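Local coordinates for protein trimethylamine-N-oxide reductase (Haemophilus influenzae, PDB 7L5I) that probably reduces trimethylamine N-oxide or related oxides at a molybdenum centre held by two pterin guanosine dinucleotide cofactors, at residues A[700-714]-A[729-743]. Residues are numbered along the deposited sequence; the frame is centred on the assembly and turned at random.
Sequences VMIHPEDAAARGIKD and AGAAVTENIIKGTVA
K739 packs over one face of the H703 imidazole where a helix leaves the mixed sheet of the molybdopterin dinucleotide-binding domain. Strand 700-702 is the middle of three: parallel to 729-733 (axes 40° apart) and antiparallel to 741-743. Four backbone bonds, V700 N to G730 O through T734 N to I702 O, join the parallel side. M701 and A743 form a hydrogen-bonded antiparallel pair; with the A743 side chain about 6 Å from a bound MGD, that side of the sheet lies near the cofactor.

H703, the N-cap of helix 704-708, has CG anti to its backbone N (chi1 -171°), setting the imidazole against K739. CB of K739 stands 3.9 Å from the H703 ring centroid, 6° off the normal, a CH-pi contact; P704 CD covers the opposite face near the rim. ND1 of H703 accepts from E705 N, the capping bond, while NE2 reaches E735 OE1 through a water.

OD2 of D706 accepts G740 N of the type II turn I738-T741 on its syn lone pair at 2.8 Å, and a water ties the same oxygen to H703 N and T741 O. K739 NZ makes a salt bridge with D706 OD1 at 3.5 Å, weak as a hydrogen bond.

On the sheet face bearing V700 and I702, I702 CG1 runs beside V742 CG1 at 4.0 Å, and I712 CG2 packs on A731 CB at 3.7 Å. M701 occupies the other face, bent at its last torsion, with CE 3.5 Å from N736 O. Beyond the helix, D714 OD1 accepts from V733 N at 2.9 Å, met nearly along its C-O axis.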
loop_
_atom_site.group_PDB
_atom_site.type_symbol
_atom_site.label_atom_id
_atom_site.label_comp_id
_atom_site.label_asym_id
_atom_site.label_seq_id
_atom_site.Cartn_x
_atom_site.Cartn_y
_atom_site.Cartn_z
ATOM N N VAL A 700 14.428 14.753 0.933
ATOM C CA VAL A 700 15.232 13.534 0.968
ATOM C C VAL A 700 16.074 13.580 2.231
ATOM O O VAL A 700 16.728 14.591 2.505
ATOM C CB VAL A 700 16.101 13.371 -0.290
ATOM C CG1 VAL A 700 17.033 14.571 -0.507
ATOM C CG2 VAL A 700 16.909 12.101 -0.207
ATOM N N MET A 701 15.993 12.515 3.037
ATOM C CA MET A 701 16.761 12.441 4.271
ATOM C C MET A 701 18.174 11.992 3.938
ATOM O O MET A 701 18.364 10.991 3.237
ATOM C CB MET A 701 16.103 11.480 5.265
ATOM C CG MET A 701 14.695 11.900 5.662
ATOM S SD MET A 701 13.819 10.550 6.529
ATOM C CE MET A 701 14.806 10.354 8.012
ATOM N N ILE A 702 19.155 12.759 4.416
ATOM C CA ILE A 702 20.571 12.534 4.099
ATOM C C ILE A 702 21.379 12.656 5.381
ATOM O O ILE A 702 21.200 13.611 6.144
ATOM C CB ILE A 702 21.128 13.541 3.077
ATOM C CG1 ILE A 702 20.281 13.591 1.829
ATOM C CG2 ILE A 702 22.556 13.142 2.691
ATOM C CD1 ILE A 702 20.737 14.662 0.854
ATOM N N HIS A 703 22.248 11.688 5.624
ATOM C CA HIS A 703 23.095 11.698 6.819
ATOM C C HIS A 703 24.125 12.826 6.712
ATOM O O HIS A 703 24.634 13.097 5.622
ATOM C CB HIS A 703 23.804 10.346 6.945
ATOM C CG HIS A 703 24.533 10.172 8.234
ATOM N ND1 HIS A 703 25.816 10.645 8.429
ATOM C CD2 HIS A 703 24.154 9.606 9.401
ATOM C CE1 HIS A 703 26.200 10.363 9.665
ATOM N NE2 HIS A 703 25.206 9.736 10.277
ATOM N N PRO A 704 24.455 13.483 7.823
ATOM C CA PRO A 704 25.371 14.640 7.745
ATOM C C PRO A 704 26.715 14.334 7.117
ATOM O O PRO A 704 27.293 15.213 6.464
ATOM C CB PRO A 704 25.532 15.070 9.213
ATOM C CG PRO A 704 24.393 14.485 9.940
ATOM C CD PRO A 704 23.959 13.249 9.193
ATOM N N GLU A 705 27.250 13.129 7.284
ATOM C CA GLU A 705 28.550 12.849 6.686
ATOM C C GLU A 705 28.442 12.651 5.184
ATOM O O GLU A 705 29.341 13.054 4.440
ATOM C CB GLU A 705 29.175 11.631 7.370
ATOM C CG GLU A 705 29.406 11.899 8.862
ATOM C CD GLU A 705 30.082 10.753 9.596
ATOM O OE1 GLU A 705 30.638 9.851 8.933
ATOM O OE2 GLU A 705 30.060 10.762 10.848
ATOM N N ASP A 706 27.345 12.070 4.708
ATOM C CA ASP A 706 27.146 11.960 3.273
ATOM C C ASP A 706 26.871 13.335 2.658
ATOM O O ASP A 706 27.309 13.626 1.537
ATOM C CB ASP A 706 26.008 10.964 2.984
ATOM C CG ASP A 706 26.317 9.526 3.484
ATOM O OD1 ASP A 706 27.477 9.059 3.346
ATOM O OD2 ASP A 706 25.399 8.844 4.017
ATOM N N ALA A 707 26.167 14.194 3.386
ATOM C CA ALA A 707 25.885 15.535 2.901
ATOM C C ALA A 707 27.165 16.376 2.869
ATOM O O ALA A 707 27.446 17.069 1.888
ATOM C CB ALA A 707 24.837 16.199 3.787
ATOM N N ALA A 708 27.944 16.326 3.944
ATOM C CA ALA A 708 29.173 17.121 3.996
ATOM C C ALA A 708 30.141 16.727 2.894
ATOM O O ALA A 708 30.840 17.583 2.337
ATOM C CB ALA A 708 29.824 16.965 5.368
ATOM N N ALA A 709 30.205 15.437 2.556
ATOM C CA ALA A 709 31.107 15.002 1.498
ATOM C C ALA A 709 30.764 15.608 0.143
ATOM O O ALA A 709 31.614 15.609 -0.752
ATOM C CB ALA A 709 31.096 13.480 1.382
ATOM N N ARG A 710 29.543 16.114 -0.028
ATOM C CA ARG A 710 29.071 16.678 -1.283
ATOM C C ARG A 710 28.814 18.179 -1.193
ATOM O O ARG A 710 28.239 18.763 -2.118
ATOM C CB ARG A 710 27.784 15.960 -1.710
ATOM C CG ARG A 710 27.976 14.492 -1.991
ATOM C CD ARG A 710 26.653 13.695 -1.943
ATOM N NE ARG A 710 26.920 12.360 -2.461
ATOM C CZ ARG A 710 27.483 11.386 -1.759
ATOM N NH1 ARG A 710 27.806 11.589 -0.486
ATOM N NH2 ARG A 710 27.730 10.228 -2.321
ATOM N N GLY A 711 29.196 18.814 -0.092
ATOM C CA GLY A 711 28.905 20.228 0.072
ATOM C C GLY A 711 27.436 20.550 0.146
ATOM O O GLY A 711 27.027 21.654 -0.247
ATOM N N ILE A 712 26.620 19.626 0.662
ATOM C CA ILE A 712 25.175 19.808 0.745
ATOM C C ILE A 712 24.812 20.255 2.153
ATOM O O ILE A 712 25.192 19.616 3.144
ATOM C CB ILE A 712 24.435 18.516 0.361
ATOM C CG1 ILE A 712 24.649 18.209 -1.101
ATOM C CG2 ILE A 712 22.942 18.652 0.708
ATOM C CD1 ILE A 712 24.277 16.800 -1.487
ATOM N N LYS A 713 24.071 21.349 2.248
ATOM C CA LYS A 713 23.571 21.844 3.519
ATOM C C LYS A 713 22.059 21.660 3.578
ATOM O O LYS A 713 21.381 21.574 2.552
ATOM C CB LYS A 713 23.934 23.317 3.719
ATOM C CG LYS A 713 23.774 23.808 5.158
ATOM C CD LYS A 713 24.806 23.197 6.118
ATOM C CE LYS A 713 24.286 23.149 7.562
ATOM N NZ LYS A 713 23.328 22.024 7.825
ATOM N N ASP A 714 21.549 21.598 4.801
ATOM C CA ASP A 714 20.122 21.440 5.005
ATOM C C ASP A 714 19.360 22.510 4.236
ATOM O O ASP A 714 19.682 23.698 4.311
ATOM C CB ASP A 714 19.808 21.526 6.496
ATOM C CG ASP A 714 18.409 21.089 6.801
ATOM O OD1 ASP A 714 18.153 19.868 6.749
ATOM O OD2 ASP A 714 17.559 21.967 7.063
ATOM N N ALA A 729 15.215 16.986 -5.343
ATOM C CA ALA A 729 14.679 16.870 -3.996
ATOM C C ALA A 729 15.298 17.954 -3.134
ATOM O O ALA A 729 16.247 18.626 -3.533
ATOM C CB ALA A 729 14.935 15.467 -3.446
ATOM N N GLY A 730 14.728 18.144 -1.950
ATOM C CA GLY A 730 15.223 19.115 -0.990
ATOM C C GLY A 730 15.885 18.417 0.185
ATOM O O GLY A 730 15.285 17.541 0.813
ATOM N N ALA A 731 17.108 18.839 0.501
ATOM C CA ALA A 731 17.885 18.115 1.496
ATOM C C ALA A 731 17.342 18.313 2.898
ATOM O O ALA A 731 17.158 19.442 3.363
ATOM C CB ALA A 731 19.352 18.564 1.459
ATOM N N ALA A 732 17.114 17.200 3.590
ATOM C CA ALA A 732 16.821 17.181 5.014
ATOM C C ALA A 732 17.983 16.432 5.644
ATOM O O ALA A 732 18.015 15.198 5.614
ATOM C CB ALA A 732 15.488 16.502 5.318
ATOM N N VAL A 733 18.956 17.173 6.175
ATOM C CA VAL A 733 20.191 16.587 6.686
ATOM C C VAL A 733 19.935 16.171 8.127
ATOM O O VAL A 733 19.596 17.009 8.972
ATOM C CB VAL A 733 21.367 17.575 6.598
ATOM C CG1 VAL A 733 22.624 16.972 7.227
ATOM C CG2 VAL A 733 21.642 17.939 5.155
ATOM N N THR A 734 20.126 14.885 8.418
ATOM C CA THR A 734 19.689 14.344 9.687
ATOM C C THR A 734 20.437 13.065 10.042
ATOM O O THR A 734 20.782 12.269 9.170
ATOM C CB THR A 734 18.171 14.075 9.643
ATOM O OG1 THR A 734 17.771 13.502 10.878
ATOM C CG2 THR A 734 17.812 13.118 8.490
ATOM N N GLU A 735 20.712 12.897 11.326
ATOM C CA GLU A 735 21.232 11.631 11.810
ATOM C C GLU A 735 20.153 10.566 11.896
ATOM O O GLU A 735 20.449 9.429 12.287
ATOM C CB GLU A 735 21.884 11.820 13.176
ATOM C CG GLU A 735 23.099 12.719 13.123
ATOM C CD GLU A 735 24.218 12.212 14.011
ATOM O OE1 GLU A 735 24.687 11.075 13.779
ATOM O OE2 GLU A 735 24.616 12.942 14.946
ATOM N N ASN A 736 18.927 10.897 11.503
ATOM C CA ASN A 736 17.821 9.947 11.560
ATOM C C ASN A 736 17.759 9.011 10.378
ATOM O O ASN A 736 16.738 8.331 10.196
ATOM C CB ASN A 736 16.500 10.696 11.660
ATOM C CG ASN A 736 16.328 11.388 12.982
ATOM O OD1 ASN A 736 16.948 11.018 13.985
ATOM N ND2 ASN A 736 15.501 12.408 12.992
ATOM N N ILE A 737 18.791 8.950 9.556
ATOM C CA ILE A 737 18.903 7.932 8.519
ATOM C C ILE A 737 20.283 7.316 8.702
ATOM O O ILE A 737 21.239 8.012 9.049
ATOM C CB ILE A 737 18.698 8.520 7.114
ATOM C CG1 ILE A 737 18.569 7.433 6.039
ATOM C CG2 ILE A 737 19.846 9.487 6.765
ATOM C CD1 ILE A 737 17.262 6.729 6.045
ATOM N N ILE A 738 20.370 5.996 8.549
ATOM C CA ILE A 738 21.651 5.309 8.715
ATOM C C ILE A 738 22.649 5.787 7.662
ATOM O O ILE A 738 22.307 6.004 6.493
ATOM C CB ILE A 738 21.396 3.790 8.647
ATOM C CG1 ILE A 738 22.627 3.012 9.083
ATOM C CG2 ILE A 738 20.971 3.363 7.254
ATOM C CD1 ILE A 738 22.415 1.490 9.100
ATOM N N LYS A 739 23.903 5.976 8.076
ATOM C CA LYS A 739 24.902 6.478 7.136
ATOM C C LYS A 739 25.014 5.550 5.935
ATOM O O LYS A 739 25.012 4.322 6.073
ATOM C CB LYS A 739 26.270 6.599 7.817
ATOM C CG LYS A 739 27.322 7.262 6.944
ATOM C CD LYS A 739 28.706 7.136 7.593
ATOM C CE LYS A 739 29.719 8.095 6.975
ATOM N NZ LYS A 739 29.938 7.875 5.517
ATOM N N GLY A 740 25.084 6.141 4.738
ATOM C CA GLY A 740 25.198 5.374 3.513
ATOM C C GLY A 740 23.879 5.183 2.786
ATOM O O GLY A 740 23.880 4.648 1.675
ATOM N N THR A 741 22.789 5.641 3.376
ATOM C CA THR A 741 21.442 5.459 2.854
ATOM C C THR A 741 20.745 6.805 2.839
ATOM O O THR A 741 20.955 7.648 3.723
ATOM C CB THR A 741 20.692 4.438 3.717
ATOM O OG1 THR A 741 21.361 3.177 3.625
ATOM C CG2 THR A 741 19.238 4.292 3.264
ATOM N N VAL A 742 19.890 7.000 1.826
ATOM C CA VAL A 742 19.011 8.153 1.772
ATOM C C VAL A 742 17.573 7.642 1.704
ATOM O O VAL A 742 17.328 6.533 1.222
ATOM C CB VAL A 742 19.299 9.075 0.573
ATOM C CG1 VAL A 742 20.670 9.736 0.766
ATOM C CG2 VAL A 742 19.255 8.323 -0.733
ATOM N N ALA A 743 16.638 8.451 2.191
ATOM C CA ALA A 743 15.224 8.080 2.168
ATOM C C ALA A 743 14.432 9.147 1.430
ATOM O O ALA A 743 14.511 10.332 1.778
ATOM C CB ALA A 743 14.638 7.935 3.555
HETATM O O HOH W 1 22.889 9.614 3.767
HETATM O O HOH W 2 25.660 8.735 12.967
HETATM O O HOH W 3 28.428 6.665 3.025
HETATM O O HOH W 4 15.637 20.718 5.278
#